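Local coordinates for protein cytochrome P450 RhF (Acinetobacter radioresistens, PDB 6RO8) that binds heme b and probably oxidises substrates by inserting oxygen, serving as the heme domain of a longer cytochrome P450 that also carries reductase modules, at residues K29-F34 / L44-F49; L53-S58 / S331-R336; A280-L285 / E308-H313; Q301-A306 / I393-L398. One frame throughout, in Å; residues are numbered along the deposited sequence.

Interaction 1. Residues K29-F34 / L44-F49; sequences KNFDMF and LALKEF
Phe31 pushes its ring from the loop after helix 20-29 into an angle formed by Ala45, Leu46 and Phe49. Its edge is turned to the face of Phe49 in an offset T-shaped pair, with centroids 5.8 Å apart and planes at 89°. Methyl CD2 of Leu46 meets the far end of the same ring, 3.6 Å from Phe31 CZ, while the carbonyl O of Ala45 lies at the ring's edge, 3.8 Å from Phe31 CE2. A phenyl suits this place because it can turn an edge to the face of Phe49 and still pack on the methyl of Leu46. With CG of Phe31 anti to the backbone N (chi1 -168°), the ring swings across to the helical side. The loop is itself secured: Phe31 O is probably hydrogen-bonded to Ser58 OG, and Asp32 OD1 accepts from Phe34 N at 3.0 Å in an Asx turn, met from above the carboxylate plane. The other oxygen, Asp32 OD2, forms a salt bridge with Arg204. Tyr38 also touches Phe31, and Phe56 stacks on Phe49. The contact thus joins the N-terminal loop to helix 47-52, which leads into strand 55-58, as helix A leads into the first beta-sheet of the P450 fold.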
loop_
_atom_site.group_PDB
_atom_site.type_symbol
_atom_site.label_atom_id
_atom_site.label_comp_id
_atom_site.label_asym_id
_atom_site.label_seq_id
_atom_site.Cartn_x
_atom_site.Cartn_y
_atom_site.Cartn_z
ATOM N N LYS A 29 -12.674 -22.770 2.357
ATOM C CA LYS A 29 -12.430 -23.300 1.022
ATOM C C LYS A 29 -12.941 -22.342 -0.043
ATOM O O LYS A 29 -12.277 -22.120 -1.062
ATOM C CB LYS A 29 -13.098 -24.662 0.865
ATOM C CG LYS A 29 -12.904 -25.271 -0.516
ATOM C CD LYS A 29 -13.660 -26.596 -0.679
ATOM C CE LYS A 29 -14.715 -26.514 -1.784
ATOM N NZ LYS A 29 -15.742 -27.591 -1.659
ATOM N N ASN A 30 -14.099 -21.736 0.187
ATOM C CA ASN A 30 -14.705 -20.855 -0.799
ATOM C C ASN A 30 -14.313 -19.401 -0.633
ATOM O O ASN A 30 -14.930 -18.540 -1.261
ATOM C CB ASN A 30 -16.222 -20.982 -0.730
ATOM C CG ASN A 30 -16.684 -22.353 -1.111
ATOM O OD1 ASN A 30 -16.110 -22.965 -2.002
ATOM N ND2 ASN A 30 -17.710 -22.856 -0.436
ATOM N N PHE A 31 -13.321 -19.096 0.191
ATOM C CA PHE A 31 -13.152 -17.709 0.585
ATOM C C PHE A 31 -12.682 -16.886 -0.605
ATOM O O PHE A 31 -11.597 -17.120 -1.151
ATOM C CB PHE A 31 -12.184 -17.576 1.760
ATOM C CG PHE A 31 -12.202 -16.206 2.374
ATOM C CD1 PHE A 31 -11.453 -15.181 1.827
ATOM C CD2 PHE A 31 -13.001 -15.926 3.474
ATOM C CE1 PHE A 31 -11.485 -13.905 2.373
ATOM C CE2 PHE A 31 -13.037 -14.636 4.025
ATOM C CZ PHE A 31 -12.283 -13.628 3.462
ATOM N N ASP A 32 -13.518 -15.930 -1.009
ATOM C CA ASP A 32 -13.246 -15.055 -2.144
ATOM C C ASP A 32 -13.062 -13.620 -1.657
ATOM O O ASP A 32 -14.009 -12.996 -1.157
ATOM C CB ASP A 32 -14.377 -15.137 -3.167
ATOM C CG ASP A 32 -14.032 -14.458 -4.474
ATOM O OD1 ASP A 32 -12.967 -13.809 -4.562
ATOM O OD2 ASP A 32 -14.823 -14.585 -5.429
ATOM N N MET A 33 -11.855 -13.086 -1.848
ATOM C CA MET A 33 -11.590 -11.708 -1.448
ATOM C C MET A 33 -12.397 -10.690 -2.259
ATOM O O MET A 33 -12.585 -9.560 -1.799
ATOM C CB MET A 33 -10.098 -11.414 -1.543
ATOM C CG MET A 33 -9.346 -12.043 -0.406
ATOM S SD MET A 33 -7.568 -11.840 -0.573
ATOM C CE MET A 33 -6.968 -12.264 1.067
ATOM N N PHE A 34 -12.912 -11.059 -3.426
ATOM C CA PHE A 34 -13.722 -10.125 -4.190
ATOM C C PHE A 34 -15.206 -10.224 -3.852
ATOM O O PHE A 34 -16.010 -9.471 -4.408
ATOM C CB PHE A 34 -13.471 -10.331 -5.685
ATOM C CG PHE A 34 -12.057 -10.035 -6.089
ATOM C CD1 PHE A 34 -11.660 -8.738 -6.355
ATOM C CD2 PHE A 34 -11.113 -11.057 -6.174
ATOM C CE1 PHE A 34 -10.335 -8.456 -6.706
ATOM C CE2 PHE A 34 -9.791 -10.779 -6.525
ATOM C CZ PHE A 34 -9.399 -9.479 -6.786
ATOM N N LEU A 44 -13.064 -7.867 9.410
ATOM C CA LEU A 44 -14.301 -8.438 9.921
ATOM C C LEU A 44 -14.627 -9.752 9.213
ATOM O O LEU A 44 -15.076 -10.713 9.846
ATOM C CB LEU A 44 -15.438 -7.419 9.788
ATOM C CG LEU A 44 -16.823 -7.837 10.300
ATOM C CD1 LEU A 44 -16.772 -8.229 11.783
ATOM C CD2 LEU A 44 -17.850 -6.749 10.043
ATOM N N ALA A 45 -14.363 -9.823 7.908
ATOM C CA ALA A 45 -14.642 -11.030 7.145
ATOM C C ALA A 45 -13.822 -12.218 7.631
ATOM O O ALA A 45 -14.227 -13.365 7.426
ATOM C CB ALA A 45 -14.389 -10.763 5.657
ATOM N N LEU A 46 -12.688 -11.976 8.283
ATOM C CA LEU A 46 -11.822 -13.050 8.750
ATOM C C LEU A 46 -11.946 -13.271 10.253
ATOM O O LEU A 46 -11.181 -14.049 10.835
ATOM C CB LEU A 46 -10.373 -12.764 8.341
ATOM C CG LEU A 46 -10.285 -12.893 6.806
ATOM C CD1 LEU A 46 -9.084 -12.184 6.179
ATOM C CD2 LEU A 46 -10.375 -14.372 6.362
ATOM N N LYS A 47 -12.921 -12.622 10.886
ATOM C CA LYS A 47 -13.035 -12.692 12.336
ATOM C C LYS A 47 -13.293 -14.124 12.823
ATOM O O LYS A 47 -12.593 -14.613 13.720
ATOM C CB LYS A 47 -14.127 -11.737 12.810
ATOM C CG LYS A 47 -14.064 -11.502 14.302
ATOM C CD LYS A 47 -14.745 -10.213 14.677
ATOM C CE LYS A 47 -14.410 -9.832 16.093
ATOM N NZ LYS A 47 -15.271 -8.705 16.534
ATOM N N GLU A 48 -14.295 -14.813 12.256
ATOM C CA GLU A 48 -14.530 -16.206 12.643
ATOM C C GLU A 48 -13.270 -17.039 12.461
ATOM O O GLU A 48 -12.978 -17.936 13.264
ATOM C CB GLU A 48 -15.654 -16.833 11.813
ATOM C CG GLU A 48 -16.965 -16.082 11.694
ATOM C CD GLU A 48 -17.778 -16.564 10.481
ATOM O OE1 GLU A 48 -17.402 -16.247 9.321
ATOM O OE2 GLU A 48 -18.778 -17.288 10.685
ATOM N N PHE A 49 -12.517 -16.761 11.394
ATOM C CA PHE A 49 -11.323 -17.549 11.104
ATOM C C PHE A 49 -10.209 -17.273 12.108
ATOM O O PHE A 49 -9.515 -18.205 12.532
ATOM C CB PHE A 49 -10.858 -17.285 9.672
ATOM C CG PHE A 49 -11.814 -17.787 8.626
ATOM C CD1 PHE A 49 -11.784 -19.116 8.225
ATOM C CD2 PHE A 49 -12.748 -16.933 8.053
ATOM C CE1 PHE A 49 -12.662 -19.583 7.257
ATOM C CE2 PHE A 49 -13.635 -17.398 7.079
ATOM C CZ PHE A 49 -13.595 -18.723 6.683
#

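Interaction 2. Residues L53-S58 / S331-R336; sequences LPIFFS and SGVKFR
Ile55, on an outer strand of the five-stranded sheet of the P450 fold, meets Ser331, Val333 and Phe335 of a small beta-hairpin formed by strands 328-330 and 333-335. The two strands lie well apart, with the CA atoms of Ile55 and Val333 7.4 Å from each other, and side chains bridge the gap. The apolar contacts divide among the branches of Ile55. Its CB and CG2 face the two methyls of Val333, Ile55 CB lying 4.1 Å from Val333 CG2. The longer arm ends at CD1, 4.0 Å from Ser331 CB; placing CG1 anti to the carbonyl carbon (chi1 -61°) sends this arm to the turn and leaves CG2 for the valine and the phenylalanine. Beta-branched residues suit both strands, since their methyls spread broadly close to the backbone. Trp64 on strand 63-66 extends the apolar patch, touching Ile55 and Val333 and pairing edge-to-face with Phe335. The polar part concerns the hairpin end: Ser331 OG is hydrogen-bonded to Asp71, while its CB meets the isoleucine. Ser331 and Gly332 occupy the corners of a type I' turn, whose left-handed backbone angles suit a glycine at the second corner. On the Phe335 ring, Val333 O sits over the centre of one face, and the ring's edge receives Ile55 CG2, 4.1 Å from Phe335 CZ.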
loop_
_atom_site.group_PDB
_atom_site.type_symbol
_atom_site.label_atom_id
_atom_site.label_comp_id
_atom_site.label_asym_id
_atom_site.label_seq_id
_atom_site.Cartn_x
_atom_site.Cartn_y
_atom_site.Cartn_z
ATOM N N LEU A 53 -10.200 -20.997 12.865
ATOM C CA LEU A 53 -9.592 -21.587 11.671
ATOM C C LEU A 53 -8.532 -20.636 11.121
ATOM O O LEU A 53 -8.619 -20.189 9.969
ATOM C CB LEU A 53 -10.666 -21.904 10.619
ATOM C CG LEU A 53 -10.268 -22.723 9.372
ATOM C CD1 LEU A 53 -9.519 -23.957 9.748
ATOM C CD2 LEU A 53 -11.463 -23.056 8.484
ATOM N N PRO A 54 -7.497 -20.350 11.916
ATOM C CA PRO A 54 -6.650 -19.168 11.653
ATOM C C PRO A 54 -5.882 -19.226 10.353
ATOM O O PRO A 54 -5.636 -18.181 9.737
ATOM C CB PRO A 54 -5.704 -19.145 12.861
ATOM C CG PRO A 54 -6.363 -20.000 13.881
ATOM C CD PRO A 54 -7.097 -21.057 13.138
ATOM N N ILE A 55 -5.476 -20.410 9.929
ATOM C CA ILE A 55 -4.800 -20.606 8.659
ATOM C C ILE A 55 -5.603 -21.614 7.859
ATOM O O ILE A 55 -5.901 -22.708 8.349
ATOM C CB ILE A 55 -3.354 -21.095 8.844
ATOM C CG1 ILE A 55 -2.543 -20.052 9.629
ATOM C CG2 ILE A 55 -2.750 -21.416 7.489
ATOM C CD1 ILE A 55 -1.276 -20.581 10.263
ATOM N N PHE A 56 -5.977 -21.242 6.644
ATOM C CA PHE A 56 -6.761 -22.143 5.820
ATOM C C PHE A 56 -6.410 -21.882 4.368
ATOM O O PHE A 56 -5.889 -20.822 4.018
ATOM C CB PHE A 56 -8.260 -21.966 6.089
ATOM C CG PHE A 56 -8.778 -20.606 5.720
ATOM C CD1 PHE A 56 -8.757 -19.566 6.647
ATOM C CD2 PHE A 56 -9.291 -20.365 4.443
ATOM C CE1 PHE A 56 -9.227 -18.316 6.314
ATOM C CE2 PHE A 56 -9.765 -19.112 4.104
ATOM C CZ PHE A 56 -9.738 -18.084 5.052
ATOM N N PHE A 57 -6.674 -22.870 3.525
ATOM C CA PHE A 57 -6.425 -22.738 2.098
ATOM C C PHE A 57 -7.720 -22.400 1.370
ATOM O O PHE A 57 -8.724 -23.109 1.509
ATOM C CB PHE A 57 -5.810 -24.007 1.507
ATOM C CG PHE A 57 -5.420 -23.843 0.081
ATOM C CD1 PHE A 57 -4.267 -23.145 -0.247
ATOM C CD2 PHE A 57 -6.230 -24.334 -0.945
ATOM C CE1 PHE A 57 -3.905 -22.949 -1.567
ATOM C CE2 PHE A 57 -5.866 -24.145 -2.282
ATOM C CZ PHE A 57 -4.706 -23.450 -2.588
ATOM N N SER A 58 -7.696 -21.325 0.591
ATOM C CA SER A 58 -8.836 -20.947 -0.228
ATOM C C SER A 58 -8.612 -21.481 -1.644
ATOM O O SER A 58 -7.661 -21.086 -2.332
ATOM C CB SER A 58 -9.040 -19.434 -0.227
ATOM O OG SER A 58 -9.998 -19.043 -1.209
ATOM N N SER A 331 2.099 -22.875 12.826
ATOM C CA SER A 331 0.973 -23.182 13.718
ATOM C C SER A 331 0.192 -24.426 13.284
ATOM O O SER A 331 -1.036 -24.406 13.158
ATOM C CB SER A 331 0.031 -21.986 13.825
ATOM O OG SER A 331 0.551 -21.025 14.718
ATOM N N GLY A 332 0.920 -25.514 13.030
ATOM C CA GLY A 332 0.277 -26.790 12.772
ATOM C C GLY A 332 -0.192 -27.033 11.358
ATOM O O GLY A 332 -0.918 -28.009 11.123
ATOM N N VAL A 333 0.209 -26.192 10.405
ATOM C CA VAL A 333 -0.173 -26.322 9.000
ATOM C C VAL A 333 1.105 -26.404 8.170
ATOM O O VAL A 333 1.958 -25.513 8.265
ATOM C CB VAL A 333 -1.048 -25.140 8.551
ATOM C CG1 VAL A 333 -1.566 -25.333 7.117
ATOM C CG2 VAL A 333 -2.190 -24.952 9.525
ATOM N N LYS A 334 1.241 -27.456 7.357
ATOM C CA LYS A 334 2.446 -27.627 6.549
ATOM C C LYS A 334 2.226 -27.057 5.154
ATOM O O LYS A 334 1.141 -27.195 4.582
ATOM C CB LYS A 334 2.868 -29.112 6.475
ATOM C CG LYS A 334 4.417 -29.285 6.447
ATOM C CD LYS A 334 4.993 -30.540 7.159
ATOM C CE LYS A 334 6.379 -30.239 7.801
ATOM N NZ LYS A 334 7.483 -29.867 6.843
ATOM N N PHE A 335 3.250 -26.384 4.630
ATOM C CA PHE A 335 3.206 -25.739 3.319
ATOM C C PHE A 335 4.164 -26.440 2.366
ATOM O O PHE A 335 5.291 -26.769 2.744
ATOM C CB PHE A 335 3.586 -24.250 3.401
ATOM C CG PHE A 335 2.681 -23.423 4.273
ATOM C CD1 PHE A 335 1.300 -23.451 4.112
ATOM C CD2 PHE A 335 3.228 -22.583 5.229
ATOM C CE1 PHE A 335 0.482 -22.682 4.915
ATOM C CE2 PHE A 335 2.422 -21.801 6.029
ATOM C CZ PHE A 335 1.044 -21.850 5.875
ATOM N N ARG A 336 3.731 -26.631 1.123
ATOM C CA ARG A 336 4.597 -27.227 0.114
ATOM C C ARG A 336 5.351 -26.132 -0.621
ATOM O O ARG A 336 4.836 -25.025 -0.813
ATOM C CB ARG A 336 3.778 -28.068 -0.874
ATOM C CG ARG A 336 4.544 -28.606 -2.119
ATOM C CD ARG A 336 5.841 -29.393 -1.792
ATOM N NE ARG A 336 6.958 -29.021 -2.674
ATOM C CZ ARG A 336 7.189 -29.523 -3.890
ATOM N NH1 ARG A 336 6.397 -30.463 -4.397
ATOM N NH2 ARG A 336 8.232 -29.097 -4.598
#

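Interaction 3. Residues A280-L285 / E308-H313; sequences ANALKL and EECLRH
Leu285 and Cys310 bury the most surface here, and together they fill the angle where helix 273-288 crosses helix 303-314. The axes approach to 9.3 Å at 103°, a nearly perpendicular crossing that concentrates the contact on a few side chains. Cys310 points at the other helix, and its SG reaches both Ala282 CB, at 3.6 Å, and Leu285 CD1, at 3.8 Å. Small residues suit the centre: the CA atoms of Ala282 and Cys310 come within 5.3 Å, leaving room for little more than a methyl and a thiol. Farther along, both methyls of Leu285 lie against the imidazole of His313, CD1 being 3.6 Å from His313 ND1. CG of His313 is anti to the backbone N (chi1 180°), which lays the ring beside the leucine while NE2 donates to the carbonyl O of Asp359. Helix 303-314 corresponds to helix K, and Glu309 and Arg312 beside the contact are the ends of its ExxR motif. Arg312 grips Glu309 side-on, NE to OE1 at 3.0 Å and NH2 to OE2 at 2.8 Å, both oxygens being met from above the carboxylate plane; Arg365 adds a salt bridge to Glu309, consistent with the Glu-Arg-Arg triad of the family. Ala282, Leu285 and the Cys310 thiol thus pack without directed bonds, whereas His313 combines ring packing with a directional bond.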
loop_
_atom_site.group_PDB
_atom_site.type_symbol
_atom_site.label_atom_id
_atom_site.label_comp_id
_atom_site.label_asym_id
_atom_site.label_seq_id
_atom_site.Cartn_x
_atom_site.Cartn_y
_atom_site.Cartn_z
ATOM N N ALA A 280 -6.839 8.911 3.400
ATOM C CA ALA A 280 -8.291 8.936 3.326
ATOM C C ALA A 280 -8.910 8.055 4.416
ATOM O O ALA A 280 -9.896 8.446 5.065
ATOM C CB ALA A 280 -8.747 8.513 1.939
ATOM N N ASN A 281 -8.326 6.877 4.655
ATOM C CA ASN A 281 -8.821 6.006 5.719
ATOM C C ASN A 281 -8.761 6.696 7.072
ATOM O O ASN A 281 -9.716 6.632 7.860
ATOM C CB ASN A 281 -7.998 4.725 5.772
ATOM C CG ASN A 281 -8.283 3.828 4.634
ATOM O OD1 ASN A 281 -9.302 3.974 3.960
ATOM N ND2 ASN A 281 -7.362 2.901 4.372
ATOM N N ALA A 282 -7.634 7.346 7.363
ATOM C CA ALA A 282 -7.451 7.972 8.666
ATOM C C ALA A 282 -8.442 9.106 8.881
ATOM O O ALA A 282 -9.071 9.189 9.941
ATOM C CB ALA A 282 -6.010 8.461 8.809
ATOM N N LEU A 283 -8.594 9.983 7.884
ATOM C CA LEU A 283 -9.555 11.074 7.997
ATOM C C LEU A 283 -10.977 10.542 8.109
ATOM O O LEU A 283 -11.781 11.071 8.891
ATOM C CB LEU A 283 -9.437 12.019 6.804
ATOM C CG LEU A 283 -8.197 12.889 6.768
ATOM C CD1 LEU A 283 -7.936 13.349 5.354
ATOM C CD2 LEU A 283 -8.370 14.074 7.673
ATOM N N LYS A 284 -11.304 9.495 7.337
ATOM C CA LYS A 284 -12.617 8.862 7.464
ATOM C C LYS A 284 -12.844 8.347 8.889
ATOM O O LYS A 284 -13.905 8.570 9.480
ATOM C CB LYS A 284 -12.742 7.734 6.435
ATOM C CG LYS A 284 -14.032 6.914 6.456
ATOM C CD LYS A 284 -14.098 6.020 5.211
ATOM C CE LYS A 284 -15.252 5.034 5.288
ATOM N NZ LYS A 284 -15.211 4.262 6.565
ATOM N N LEU A 285 -11.845 7.662 9.453
ATOM C CA LEU A 285 -11.938 7.141 10.812
ATOM C C LEU A 285 -12.119 8.255 11.832
ATOM O O LEU A 285 -13.050 8.218 12.646
ATOM C CB LEU A 285 -10.678 6.352 11.140
ATOM C CG LEU A 285 -10.678 4.842 11.048
ATOM C CD1 LEU A 285 -9.323 4.361 11.510
ATOM C CD2 LEU A 285 -11.782 4.280 11.916
ATOM N N GLU A 308 -0.790 6.356 13.798
ATOM C CA GLU A 308 -0.384 4.968 13.980
ATOM C C GLU A 308 -1.588 4.071 14.271
ATOM O O GLU A 308 -1.678 2.958 13.748
ATOM C CB GLU A 308 0.652 4.881 15.099
ATOM C CG GLU A 308 1.732 3.842 14.868
ATOM C CD GLU A 308 2.525 4.047 13.585
ATOM O OE1 GLU A 308 2.942 3.033 12.996
ATOM O OE2 GLU A 308 2.752 5.204 13.166
ATOM N N GLU A 309 -2.537 4.542 15.089
ATOM C CA GLU A 309 -3.709 3.716 15.369
ATOM C C GLU A 309 -4.613 3.578 14.144
ATOM O O GLU A 309 -5.295 2.558 13.990
ATOM C CB GLU A 309 -4.473 4.289 16.566
ATOM C CG GLU A 309 -5.848 3.678 16.807
ATOM C CD GLU A 309 -5.777 2.280 17.371
ATOM O OE1 GLU A 309 -4.650 1.739 17.418
ATOM O OE2 GLU A 309 -6.836 1.724 17.772
ATOM N N CYS A 310 -4.631 4.587 13.268
ATOM C CA CYS A 310 -5.327 4.469 11.983
ATOM C C CYS A 310 -4.678 3.458 11.058
ATOM O O CYS A 310 -5.380 2.667 10.405
ATOM C CB CYS A 310 -5.422 5.846 11.304
ATOM S SG CYS A 310 -6.583 6.990 12.058
ATOM N N LEU A 311 -3.348 3.502 10.976
ATOM C CA LEU A 311 -2.602 2.525 10.196
ATOM C C LEU A 311 -2.845 1.091 10.684
ATOM O O LEU A 311 -2.920 0.145 9.878
ATOM C CB LEU A 311 -1.118 2.859 10.267
ATOM C CG LEU A 311 -0.690 4.109 9.477
ATOM C CD1 LEU A 311 0.807 4.421 9.692
ATOM C CD2 LEU A 311 -1.010 3.912 7.978
ATOM N N ARG A 312 -2.932 0.905 12.004
ATOM C CA ARG A 312 -3.299 -0.400 12.525
ATOM C C ARG A 312 -4.739 -0.738 12.175
ATOM O O ARG A 312 -5.029 -1.832 11.678
ATOM C CB ARG A 312 -3.109 -0.453 14.035
ATOM C CG ARG A 312 -3.441 -1.829 14.605
ATOM C CD ARG A 312 -3.776 -1.766 16.093
ATOM N NE ARG A 312 -4.993 -1.008 16.344
ATOM C CZ ARG A 312 -6.204 -1.543 16.420
ATOM N NH1 ARG A 312 -6.370 -2.847 16.254
ATOM N NH2 ARG A 312 -7.258 -0.776 16.640
ATOM N N HIS A 313 -5.652 0.200 12.409
ATOM C CA HIS A 313 -7.070 -0.134 12.407
ATOM C C HIS A 313 -7.613 -0.272 10.990
ATOM O O HIS A 313 -8.371 -1.199 10.683
ATOM C CB HIS A 313 -7.849 0.932 13.170
ATOM C CG HIS A 313 -9.314 0.672 13.205
ATOM N ND1 HIS A 313 -10.127 0.852 12.107
ATOM C CD2 HIS A 313 -10.111 0.213 14.197
ATOM C CE1 HIS A 313 -11.367 0.528 12.427
ATOM N NE2 HIS A 313 -11.384 0.138 13.690
#

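Interaction 4. Residues Q301-A306 / I393-L398; sequences QLIPGA and IFIEEL
Ile303 drives its end methyl, CD1, against helix 384-401 between Ile395 and Glu396, and the apolar contacts all centre on this one atom. It lies 3.6 Å from Glu396 CA and 3.9 Å from Glu396 CB, so it rests on the helix backbone as much as on side chains. On the neighbouring residue it meets the branch methyl of Ile395, with CG2 4.0 Å away from Ile303 CD1. The isoleucine arm is fully stretched (chi2 179°), which lets it span the 7.2 Å between the CA atoms of Ile303 and Glu396. In the P450 fold these parts are the first turn of helix K and the second half of helix L, the long helix that follows the axial heme ligand Cys381. Ile296 of helix 290-298 touches both isoleucines, adding a third helix to the apolar cluster. The polar interactions keep to the side. A glutamate fits this border because its methylene carbons can join an apolar surface while its charged end engages an arginine on its own helix. In Glu396 a bend at chi2 (-83°) carries the carboxylate away from Ile303, and OE1 forms a salt bridge with Arg400 one turn farther along.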
loop_
_atom_site.group_PDB
_atom_site.type_symbol
_atom_site.label_atom_id
_atom_site.label_comp_id
_atom_site.label_asym_id
_atom_site.label_seq_id
_atom_site.Cartn_x
_atom_site.Cartn_y
_atom_site.Cartn_z
ATOM N N GLN A 301 -0.617 17.353 19.409
ATOM C CA GLN A 301 0.374 16.387 19.894
ATOM C C GLN A 301 -0.076 14.945 19.685
ATOM O O GLN A 301 0.758 14.065 19.461
ATOM C CB GLN A 301 0.658 16.538 21.394
ATOM C CG GLN A 301 0.822 17.902 21.923
ATOM C CD GLN A 301 -0.482 18.445 22.404
ATOM O OE1 GLN A 301 -1.434 18.485 21.647
ATOM N NE2 GLN A 301 -0.540 18.866 23.654
ATOM N N LEU A 302 -1.376 14.668 19.807
ATOM C CA LEU A 302 -1.862 13.297 19.678
ATOM C C LEU A 302 -1.853 12.779 18.246
ATOM O O LEU A 302 -2.062 11.579 18.038
ATOM C CB LEU A 302 -3.283 13.179 20.220
ATOM C CG LEU A 302 -3.515 13.572 21.670
ATOM C CD1 LEU A 302 -4.952 13.276 22.034
ATOM C CD2 LEU A 302 -2.565 12.763 22.505
ATOM N N ILE A 303 -1.630 13.637 17.258
ATOM C CA ILE A 303 -1.848 13.218 15.875
ATOM C C ILE A 303 -0.949 12.063 15.462
ATOM O O ILE A 303 -1.465 11.082 14.892
ATOM C CB ILE A 303 -1.734 14.447 14.937
ATOM C CG1 ILE A 303 -2.940 15.350 15.191
ATOM C CG2 ILE A 303 -1.646 13.981 13.471
ATOM C CD1 ILE A 303 -2.977 16.638 14.371
ATOM N N PRO A 304 0.368 12.072 15.709
ATOM C CA PRO A 304 1.184 10.904 15.296
ATOM C C PRO A 304 0.687 9.592 15.867
ATOM O O PRO A 304 0.521 8.625 15.108
ATOM C CB PRO A 304 2.588 11.256 15.804
ATOM C CG PRO A 304 2.593 12.769 15.880
ATOM C CD PRO A 304 1.196 13.153 16.293
ATOM N N GLY A 305 0.437 9.528 17.182
ATOM C CA GLY A 305 -0.098 8.313 17.779
ATOM C C GLY A 305 -1.457 7.946 17.225
ATOM O O GLY A 305 -1.784 6.761 17.092
ATOM N N ALA A 306 -2.259 8.954 16.870
ATOM C CA ALA A 306 -3.516 8.711 16.173
ATOM C C ALA A 306 -3.285 8.140 14.772
ATOM O O ALA A 306 -3.999 7.223 14.340
ATOM C CB ALA A 306 -4.314 10.009 16.095
ATOM N N ILE A 393 0.552 15.807 8.557
ATOM C CA ILE A 393 0.348 17.157 8.037
ATOM C C ILE A 393 -1.078 17.325 7.519
ATOM O O ILE A 393 -1.741 18.332 7.807
ATOM C CB ILE A 393 1.387 17.490 6.950
ATOM C CG1 ILE A 393 2.769 17.705 7.580
ATOM C CG2 ILE A 393 0.991 18.750 6.186
ATOM C CD1 ILE A 393 3.923 17.228 6.694
ATOM N N PHE A 394 -1.589 16.335 6.780
ATOM C CA PHE A 394 -2.985 16.407 6.348
ATOM C C PHE A 394 -3.897 16.669 7.532
ATOM O O PHE A 394 -4.652 17.647 7.549
ATOM C CB PHE A 394 -3.425 15.120 5.648
ATOM C CG PHE A 394 -2.949 15.000 4.242
ATOM C CD1 PHE A 394 -3.051 16.068 3.365
ATOM C CD2 PHE A 394 -2.396 13.804 3.792
ATOM C CE1 PHE A 394 -2.607 15.939 2.060
ATOM C CE2 PHE A 394 -1.951 13.675 2.505
ATOM C CZ PHE A 394 -2.058 14.735 1.634
ATOM N N ILE A 395 -3.803 15.818 8.550
ATOM C CA ILE A 395 -4.723 15.897 9.677
ATOM C C ILE A 395 -4.480 17.161 10.502
ATOM O O ILE A 395 -5.433 17.810 10.960
ATOM C CB ILE A 395 -4.599 14.625 10.528
ATOM C CG1 ILE A 395 -4.989 13.407 9.693
ATOM C CG2 ILE A 395 -5.448 14.747 11.782
ATOM C CD1 ILE A 395 -4.513 12.099 10.288
ATOM N N GLU A 396 -3.209 17.527 10.718
ATOM C CA GLU A 396 -2.915 18.754 11.445
ATOM C C GLU A 396 -3.542 19.946 10.742
ATOM O O GLU A 396 -4.268 20.732 11.362
ATOM C CB GLU A 396 -1.402 18.949 11.600
ATOM C CG GLU A 396 -0.996 19.946 12.717
ATOM C CD GLU A 396 -1.053 21.404 12.260
ATOM O OE1 GLU A 396 -1.074 21.594 11.026
ATOM O OE2 GLU A 396 -1.084 22.349 13.116
ATOM N N GLU A 397 -3.290 20.080 9.432
ATOM C CA GLU A 397 -3.805 21.227 8.690
ATOM C C GLU A 397 -5.322 21.284 8.780
ATOM O O GLU A 397 -5.898 22.324 9.126
ATOM C CB GLU A 397 -3.347 21.171 7.229
ATOM C CG GLU A 397 -3.618 22.456 6.403
ATOM C CD GLU A 397 -2.667 23.606 6.775
ATOM O OE1 GLU A 397 -2.923 24.774 6.365
ATOM O OE2 GLU A 397 -1.659 23.343 7.484
ATOM N N LEU A 398 -5.976 20.150 8.524
ATOM C CA LEU A 398 -7.434 20.106 8.504
ATOM C C LEU A 398 -8.033 20.362 9.881
ATOM O O LEU A 398 -8.991 21.129 10.011
ATOM C CB LEU A 398 -7.907 18.756 7.968
ATOM C CG LEU A 398 -7.819 18.603 6.453
ATOM C CD1 LEU A 398 -8.041 17.147 6.041
ATOM C CD2 LEU A 398 -8.816 19.522 5.791
#

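How the interactions relate
The four contacts form two neighbouring pairs. Interactions 1 and 2 have centres 14 Å apart and meet directly: helix 47-52 runs on into strand 55-58, and Phe31 CB packs 3.7 Å from Phe56 CE2. Interactions 3 and 4, with centres 11 Å apart, share helix 303-314, and Leu283 CD2 lies 3.5 Å from Leu398 CD1 where helices 273-288 and 384-401 meet. Between interactions 2 and 4 the centres are 39 Å apart. In the second pair, the side chain of Ala282 stands about 9 Å from the heme and that of Ile395 about 11 Å. In interaction 2, the side chain of Phe335 is about 8 Å from that of the heme-binding Arg322.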